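PDB 4ZR1: ceramide very long chain fatty acid hydroxylase SCS7 from Saccharomyces cerevisiae, which hydroxylates the very long chain fatty acids of sphingolipids, postulated to act at C-2 of the acyl chain in dihydroceramides and phytoceramides. Local coordinates for residues K203-F206 against A207-L211; T143-E146 against Y147-R151; W159-S163 against N164-A168. All blocks are in the same frame, centred on the assembly; numbering follows the deposited sequence.

In the fold
All three contacts are local ones, each within a continuous run of chain, and all belong to the fatty acid hydroxylase domain. Along the sequence, interaction 2 comes first, on the transmembrane helix 128-154; interaction 3 follows in the loop, probably cytoplasmic, that enters helix 164-179; interaction 1 closes the series at the end of helix 191-208, before helix 211-236. No two of them touch. Residues 143-151 are the nearer neighbour of both others, centre to centre about 20 Å from residues 203-211 and about 21 Å from residues 159-168. Interaction 2 holds His150, a zinc ligand; interaction 1 marks a membrane helix turn beside bound tridecane, and interaction 3 the start of a helix carrying further zinc-binding histidines.

Interaction 1 of 3, residues K203-F206 against A207-L211; sequences KLVF and ALLPL
Lys203 O receives Ala207 N at 2.9 Å, but the N-H points poorly at it (121°), and this bond of the last helical turn is weak. The same amide also turns to the next carbonyl. Leu204 O is thus shared, accepting Ala207 N at 3.2 Å and Leu208 N at 3.0 Å from one face of its plane; the i to i+3 partner sits above that plane, whereas Leu208 N lies much nearer to it. With CG of Leu204 set opposite its backbone N (chi1 -169°), CD1 of Leu204 comes to 4.2 Å from CD1 of Leu208, the two side chains crossing at a slant. Val205 O takes Leu209 N at 3.0 Å, and Val205 CG1 meets Leu209 CD2 at 4.3 Å; a bound tridecane also touches Val205, and another touches Lys203. Phe206 extends to the following segment, CE2 lying 4.0 Å from Leu211 O, while its ring packs edge-to-face with Tyr215 of helix 211-236. Leu209 departs from helical geometry and Pro210 occupies the N-cap position of the next helix. The shared acceptor at Leu204 O mixes i+3 and i+4 bonding in the last turn, while the surface leucines are consistent with a lipid-facing helix end.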
loop_
_atom_site.group_PDB
_atom_site.type_symbol
_atom_site.label_atom_id
_atom_site.label_comp_id
_atom_site.label_asym_id
_atom_site.label_seq_id
_atom_site.Cartn_x
_atom_site.Cartn_y
_atom_site.Cartn_z
ATOM N N LYS A 203 21.921 -0.327 2.876
ATOM C CA LYS A 203 23.249 -0.636 2.369
ATOM C C LYS A 203 23.705 0.374 1.316
ATOM O O LYS A 203 24.866 0.791 1.307
ATOM C CB LYS A 203 23.281 -2.060 1.802
ATOM C CG LYS A 203 22.896 -3.113 2.842
ATOM C CD LYS A 203 22.744 -4.500 2.239
ATOM C CE LYS A 203 22.321 -5.506 3.298
ATOM N NZ LYS A 203 22.827 -6.868 2.991
ATOM N N LEU A 204 22.789 0.777 0.442
ATOM C CA LEU A 204 23.133 1.699 -0.634
ATOM C C LEU A 204 23.573 3.072 -0.092
ATOM O O LEU A 204 24.611 3.597 -0.485
ATOM C CB LEU A 204 21.948 1.857 -1.587
ATOM C CG LEU A 204 22.208 2.583 -2.910
ATOM C CD1 LEU A 204 23.308 1.880 -3.689
ATOM C CD2 LEU A 204 20.945 2.671 -3.744
ATOM N N VAL A 205 22.777 3.641 0.809
ATOM C CA VAL A 205 23.103 4.901 1.467
ATOM C C VAL A 205 24.458 4.855 2.196
ATOM O O VAL A 205 25.264 5.781 2.084
ATOM C CB VAL A 205 22.000 5.289 2.487
ATOM C CG1 VAL A 205 22.363 6.578 3.222
ATOM C CG2 VAL A 205 20.673 5.437 1.793
ATOM N N PHE A 206 24.709 3.782 2.946
ATOM C CA PHE A 206 25.938 3.695 3.733
ATOM C C PHE A 206 27.146 3.293 2.892
ATOM O O PHE A 206 28.282 3.363 3.359
ATOM C CB PHE A 206 25.758 2.727 4.899
ATOM C CG PHE A 206 25.094 3.348 6.096
ATOM C CD1 PHE A 206 23.718 3.278 6.259
ATOM C CD2 PHE A 206 25.844 4.028 7.042
ATOM C CE1 PHE A 206 23.109 3.860 7.348
ATOM C CE2 PHE A 206 25.239 4.611 8.134
ATOM C CZ PHE A 206 23.869 4.524 8.291
ATOM N N ALA A 207 26.896 2.897 1.647
ATOM C CA ALA A 207 27.966 2.563 0.715
ATOM C C ALA A 207 28.375 3.763 -0.128
ATOM O O ALA A 207 29.521 3.859 -0.560
ATOM C CB ALA A 207 27.546 1.424 -0.178
ATOM N N LEU A 208 27.436 4.676 -0.362
ATOM C CA LEU A 208 27.717 5.878 -1.140
ATOM C C LEU A 208 28.151 7.052 -0.270
ATOM O O LEU A 208 29.232 7.597 -0.448
ATOM C CB LEU A 208 26.494 6.288 -1.959
ATOM C CG LEU A 208 25.944 5.213 -2.895
ATOM C CD1 LEU A 208 24.830 5.791 -3.749
ATOM C CD2 LEU A 208 27.047 4.612 -3.752
ATOM N N LEU A 209 27.302 7.440 0.670
ATOM C CA LEU A 209 27.535 8.646 1.457
ATOM C C LEU A 209 28.609 8.458 2.512
ATOM O O LEU A 209 28.839 7.346 2.984
ATOM C CB LEU A 209 26.235 9.106 2.129
ATOM C CG LEU A 209 25.314 10.032 1.335
ATOM C CD1 LEU A 209 24.907 9.433 0.005
ATOM C CD2 LEU A 209 24.085 10.346 2.164
ATOM N N PRO A 210 29.283 9.557 2.872
ATOM C CA PRO A 210 30.145 9.568 4.053
ATOM C C PRO A 210 29.360 9.139 5.283
ATOM O O PRO A 210 28.201 9.518 5.439
ATOM C CB PRO A 210 30.585 11.032 4.160
ATOM C CG PRO A 210 30.472 11.565 2.781
ATOM C CD PRO A 210 29.333 10.835 2.135
ATOM N N LEU A 211 30.010 8.381 6.150
ATOM C CA LEU A 211 29.368 7.722 7.273
ATOM C C LEU A 211 28.260 8.532 7.963
ATOM O O LEU A 211 27.098 8.119 7.955
ATOM C CB LEU A 211 30.441 7.324 8.283
ATOM C CG LEU A 211 30.065 6.315 9.357
ATOM C CD1 LEU A 211 31.044 5.181 9.308
ATOM C CD2 LEU A 211 30.159 6.987 10.691
#

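Interaction 2 of 3, residues T143-E146 against Y147-R151; sequences TLIE and YGLHR. With ZN (zinc ion), chain D.
Ile145 O accepts the amide of Leu149 at 2.7 Å, measured to Leu149 N, in a nearly straight bond (166° at the hydrogen) that approaches close to the line of the carbonyl. The side chains of the same pair run alongside each other and point the same way, Ile145 CG2 resting 3.7 Å from Leu149 CD1; a bound tridecane touches Leu149 as well. Two bonds precede this one in the helix: Tyr147 N reaches Thr143 O at 3.1 Å, from above the carbonyl plane, and Gly148 N reaches Leu144 O at 2.8 Å. The bond after it, from His150 N to Glu146 O, is longer, 3.3 Å, and also comes from above the plane. It stands where a wider pi-type turn begins at 149-151.

A chi1 of -169° swings the imidazole of His150 away from its own amide, and its NE2 binds zinc at 2.3 Å. ND1 is hydrogen-bonded to Phe263 O, so both ring nitrogens are held and the rotation of the ring is fixed; Phe263 O is thereby a second-shell group behind the metal ligand. The extended Glu146 side chain reaches the same run of chain: its OE1 bonds to Val265 N and its OE2 to Thr266 OG1, tying the preceding turn of the helix to it. His155, His174, His178 and His254 complete the five-histidine coordination. Histidines gathered from helices and the adjoining loop round a metal are consistent with the histidine-box site of this membrane hydroxylase family, here one half of what is likely a catalytic dimetal centre.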
loop_
_atom_site.group_PDB
_atom_site.type_symbol
_atom_site.label_atom_id
_atom_site.label_comp_id
_atom_site.label_asym_id
_atom_site.label_seq_id
_atom_site.Cartn_x
_atom_site.Cartn_y
_atom_site.Cartn_z
ATOM N N THR A 143 9.793 10.469 -0.541
ATOM C CA THR A 143 8.555 10.698 -1.295
ATOM C C THR A 143 8.670 10.192 -2.722
ATOM O O THR A 143 7.662 9.853 -3.344
ATOM C CB THR A 143 8.158 12.190 -1.366
ATOM O OG1 THR A 143 9.011 12.885 -2.290
ATOM C CG2 THR A 143 8.240 12.818 -0.007
ATOM N N LEU A 144 9.901 10.167 -3.237
ATOM C CA LEU A 144 10.150 9.685 -4.586
ATOM C C LEU A 144 10.100 8.162 -4.604
ATOM O O LEU A 144 9.455 7.563 -5.467
ATOM C CB LEU A 144 11.496 10.195 -5.106
ATOM C CG LEU A 144 11.706 9.968 -6.607
ATOM C CD1 LEU A 144 10.559 10.563 -7.439
ATOM C CD2 LEU A 144 13.035 10.548 -7.040
ATOM N N ILE A 145 10.789 7.551 -3.642
ATOM C CA ILE A 145 10.671 6.126 -3.354
ATOM C C ILE A 145 9.214 5.694 -3.162
ATOM O O ILE A 145 8.751 4.729 -3.792
ATOM C CB ILE A 145 11.481 5.769 -2.109
ATOM C CG1 ILE A 145 12.975 5.903 -2.423
ATOM C CG2 ILE A 145 11.144 4.371 -1.626
ATOM C CD1 ILE A 145 13.868 5.859 -1.201
ATOM N N GLU A 146 8.504 6.417 -2.297
ATOM C CA GLU A 146 7.066 6.222 -2.092
ATOM C C GLU A 146 6.299 6.168 -3.415
ATOM O O GLU A 146 5.508 5.259 -3.638
ATOM C CB GLU A 146 6.500 7.338 -1.210
ATOM C CG GLU A 146 4.982 7.362 -1.144
ATOM C CD GLU A 146 4.438 8.649 -0.538
ATOM O OE1 GLU A 146 3.475 9.208 -1.119
ATOM O OE2 GLU A 146 4.953 9.088 0.523
ATOM N N TYR A 147 6.548 7.134 -4.296
ATOM C CA TYR A 147 5.939 7.141 -5.629
ATOM C C TYR A 147 6.386 5.943 -6.474
ATOM O O TYR A 147 5.570 5.330 -7.157
ATOM C CB TYR A 147 6.268 8.447 -6.373
ATOM C CG TYR A 147 5.681 8.513 -7.766
ATOM C CD1 TYR A 147 4.384 8.963 -7.974
ATOM C CD2 TYR A 147 6.420 8.101 -8.873
ATOM C CE1 TYR A 147 3.840 9.009 -9.246
ATOM C CE2 TYR A 147 5.888 8.143 -10.138
ATOM C CZ TYR A 147 4.597 8.601 -10.321
ATOM O OH TYR A 147 4.066 8.644 -11.588
ATOM N N GLY A 148 7.678 5.618 -6.425
ATOM C CA GLY A 148 8.250 4.578 -7.271
ATOM C C GLY A 148 7.870 3.157 -6.892
ATOM O O GLY A 148 7.479 2.362 -7.753
ATOM N N LEU A 149 8.002 2.826 -5.610
ATOM C CA LEU A 149 7.554 1.534 -5.107
ATOM C C LEU A 149 6.083 1.313 -5.417
ATOM O O LEU A 149 5.704 0.272 -5.947
ATOM C CB LEU A 149 7.780 1.421 -3.604
ATOM C CG LEU A 149 9.253 1.329 -3.228
ATOM C CD1 LEU A 149 9.420 1.070 -1.743
ATOM C CD2 LEU A 149 9.904 0.236 -4.053
ATOM N N HIS A 150 5.264 2.310 -5.100
ATOM C CA HIS A 150 3.834 2.192 -5.299
ATOM C C HIS A 150 3.475 1.957 -6.755
ATOM O O HIS A 150 2.704 1.052 -7.070
ATOM C CB HIS A 150 3.120 3.436 -4.793
ATOM C CG HIS A 150 1.637 3.274 -4.719
ATOM N ND1 HIS A 150 0.785 4.314 -4.418
ATOM C CD2 HIS A 150 0.856 2.183 -4.898
ATOM C CE1 HIS A 150 -0.460 3.873 -4.424
ATOM N NE2 HIS A 150 -0.444 2.584 -4.711
ATOM N N ARG A 151 4.041 2.760 -7.647
ATOM C CA ARG A 151 3.676 2.680 -9.061
ATOM C C ARG A 151 4.298 1.493 -9.798
ATOM O O ARG A 151 3.637 0.846 -10.621
ATOM C CB ARG A 151 4.065 3.975 -9.774
ATOM C CG ARG A 151 3.843 3.937 -11.271
ATOM C CD ARG A 151 4.101 5.281 -11.881
ATOM N NE ARG A 151 4.211 5.211 -13.332
ATOM C CZ ARG A 151 4.508 6.254 -14.095
ATOM N NH1 ARG A 151 4.734 7.439 -13.536
ATOM N NH2 ARG A 151 4.592 6.108 -15.407
HETATM ZN ZN ZN D . -2.194 1.083 -4.896
#

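Interaction 3 of 3, residues W159-S163 against N164-A168; sequences WLPES and NIAFA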
loop_
_atom_site.group_PDB
_atom_site.type_symbol
_atom_site.label_atom_id
_atom_site.label_comp_id
_atom_site.label_asym_id
_atom_site.label_seq_id
_atom_site.Cartn_x
_atom_site.Cartn_y
_atom_site.Cartn_z
ATOM N N TRP A 159 2.402 -6.369 -16.005
ATOM C CA TRP A 159 3.743 -6.880 -16.279
ATOM C C TRP A 159 4.073 -8.183 -15.529
ATOM O O TRP A 159 5.173 -8.718 -15.668
ATOM C CB TRP A 159 4.787 -5.803 -15.944
ATOM C CG TRP A 159 4.520 -4.465 -16.615
ATOM C CD1 TRP A 159 3.992 -4.262 -17.859
ATOM C CD2 TRP A 159 4.755 -3.154 -16.063
ATOM N NE1 TRP A 159 3.892 -2.913 -18.119
ATOM C CE2 TRP A 159 4.351 -2.212 -17.036
ATOM C CE3 TRP A 159 5.268 -2.686 -14.843
ATOM C CZ2 TRP A 159 4.444 -0.831 -16.826
ATOM C CZ3 TRP A 159 5.358 -1.311 -14.637
ATOM C CH2 TRP A 159 4.951 -0.404 -15.625
ATOM N N LEU A 160 3.125 -8.697 -14.750
ATOM C CA LEU A 160 3.345 -9.910 -13.954
ATOM C C LEU A 160 3.424 -11.195 -14.783
ATOM O O LEU A 160 2.741 -11.333 -15.800
ATOM C CB LEU A 160 2.230 -10.072 -12.915
ATOM C CG LEU A 160 2.305 -9.373 -11.555
ATOM C CD1 LEU A 160 0.933 -9.391 -10.900
ATOM C CD2 LEU A 160 3.315 -10.063 -10.662
ATOM N N PRO A 161 4.246 -12.155 -14.333
ATOM C CA PRO A 161 4.332 -13.478 -14.956
ATOM C C PRO A 161 3.040 -14.265 -14.833
ATOM O O PRO A 161 2.114 -13.837 -14.148
ATOM C CB PRO A 161 5.441 -14.178 -14.162
ATOM C CG PRO A 161 6.177 -13.092 -13.453
ATOM C CD PRO A 161 5.174 -12.020 -13.197
ATOM N N GLU A 162 2.986 -15.416 -15.496
ATOM C CA GLU A 162 1.902 -16.363 -15.283
ATOM C C GLU A 162 2.326 -17.347 -14.206
ATOM O O GLU A 162 2.543 -18.527 -14.470
ATOM C CB GLU A 162 1.536 -17.081 -16.579
ATOM C CG GLU A 162 0.900 -16.163 -17.622
ATOM C CD GLU A 162 -0.513 -15.739 -17.241
ATOM O OE1 GLU A 162 -1.054 -16.301 -16.263
ATOM O OE2 GLU A 162 -1.083 -14.848 -17.915
ATOM N N SER A 163 2.456 -16.827 -12.988
ATOM C CA SER A 163 2.937 -17.590 -11.847
ATOM C C SER A 163 2.113 -17.326 -10.599
ATOM O O SER A 163 1.762 -16.184 -10.303
ATOM C CB SER A 163 4.402 -17.261 -11.563
ATOM O OG SER A 163 4.817 -17.849 -10.344
ATOM N N ASN A 164 1.813 -18.387 -9.859
ATOM C CA ASN A 164 1.113 -18.235 -8.599
ATOM C C ASN A 164 2.014 -17.624 -7.526
ATOM O O ASN A 164 1.550 -16.855 -6.688
ATOM C CB ASN A 164 0.551 -19.578 -8.127
ATOM C CG ASN A 164 -0.653 -20.018 -8.933
ATOM O OD1 ASN A 164 -1.297 -19.210 -9.598
ATOM N ND2 ASN A 164 -0.982 -21.296 -8.852
ATOM N N ILE A 165 3.303 -17.953 -7.558
ATOM C CA ILE A 165 4.240 -17.397 -6.583
ATOM C C ILE A 165 4.378 -15.886 -6.785
ATOM O O ILE A 165 4.659 -15.151 -5.836
ATOM C CB ILE A 165 5.636 -18.063 -6.671
ATOM C CG1 ILE A 165 5.523 -19.570 -6.482
ATOM C CG2 ILE A 165 6.585 -17.495 -5.617
ATOM C CD1 ILE A 165 6.863 -20.268 -6.475
ATOM N N ALA A 166 4.163 -15.427 -8.016
ATOM C CA ALA A 166 4.212 -13.995 -8.309
ATOM C C ALA A 166 2.962 -13.295 -7.786
ATOM O O ALA A 166 3.046 -12.225 -7.182
ATOM C CB ALA A 166 4.372 -13.753 -9.810
ATOM N N PHE A 167 1.803 -13.908 -8.012
ATOM C CA PHE A 167 0.535 -13.354 -7.539
ATOM C C PHE A 167 0.512 -13.275 -6.005
ATOM O O PHE A 167 -0.080 -12.367 -5.430
ATOM C CB PHE A 167 -0.656 -14.197 -8.025
ATOM C CG PHE A 167 -0.688 -14.440 -9.515
ATOM C CD1 PHE A 167 -0.083 -13.567 -10.399
ATOM C CD2 PHE A 167 -1.342 -15.554 -10.025
ATOM C CE1 PHE A 167 -0.120 -13.801 -11.764
ATOM C CE2 PHE A 167 -1.387 -15.792 -11.387
ATOM C CZ PHE A 167 -0.775 -14.915 -12.257
ATOM N N ALA A 168 1.144 -14.239 -5.343
ATOM C CA ALA A 168 1.131 -14.268 -3.884
ATOM C C ALA A 168 2.051 -13.181 -3.328
ATOM O O ALA A 168 1.758 -12.565 -2.295
ATOM C CB ALA A 168 1.540 -15.660 -3.368
#
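Leu160, Pro161 and Ala166 form the apolar centre: the Ala166 methyl, CB, lies 3.9 Å from Leu160 CD2 and 3.9 Å from Pro161 CD, so the loop folds back on the first turn of the helix. Phe167 extends this cluster. Leu160 CD1 comes to its ring at the edge, 4.3 Å from CD1 of Phe167, while Ser163 O sits over the centre of one face, 2.9 Å above the plane. CG of Phe167 lies beside its own backbone N (chi1 -53°), which turns the ring back toward the loop and beneath that carbonyl. The ring also stacks with Tyr74 of helix 71-78. A serine in place of Phe167 would probably leave Leu160 CD1 and the Tyr74 ring without their aromatic partner and open a gap beneath the Ser163 carbonyl.

Ser163 is the N-cap of helix 164-179. A chi1 of 172° brings its OG beside the carbonyl carbon, where it accepts from Ile165 N at 3.2 Å and from Ala166 N at 3.4 Å; both bonds are weak, but they offer an acceptor to first-turn amides that lack a preceding helical carbonyl. Ala166 N also makes a weak bond to Ser163 O. That oxygen takes Phe167 N at 3.2 Å in a straighter bond (159°), starting the regular helix pattern.

Further out, Pro161 O approaches Phe167 CE1 obliquely at 3.3 Å. Glu162 OE1 stands at the ring edge near CZ, but its hydrogen bond is to Lys71 N. Asn164 ND2 bonds to Ser67 O, joining the new helix to the chain between helices 60-65 and 71-78.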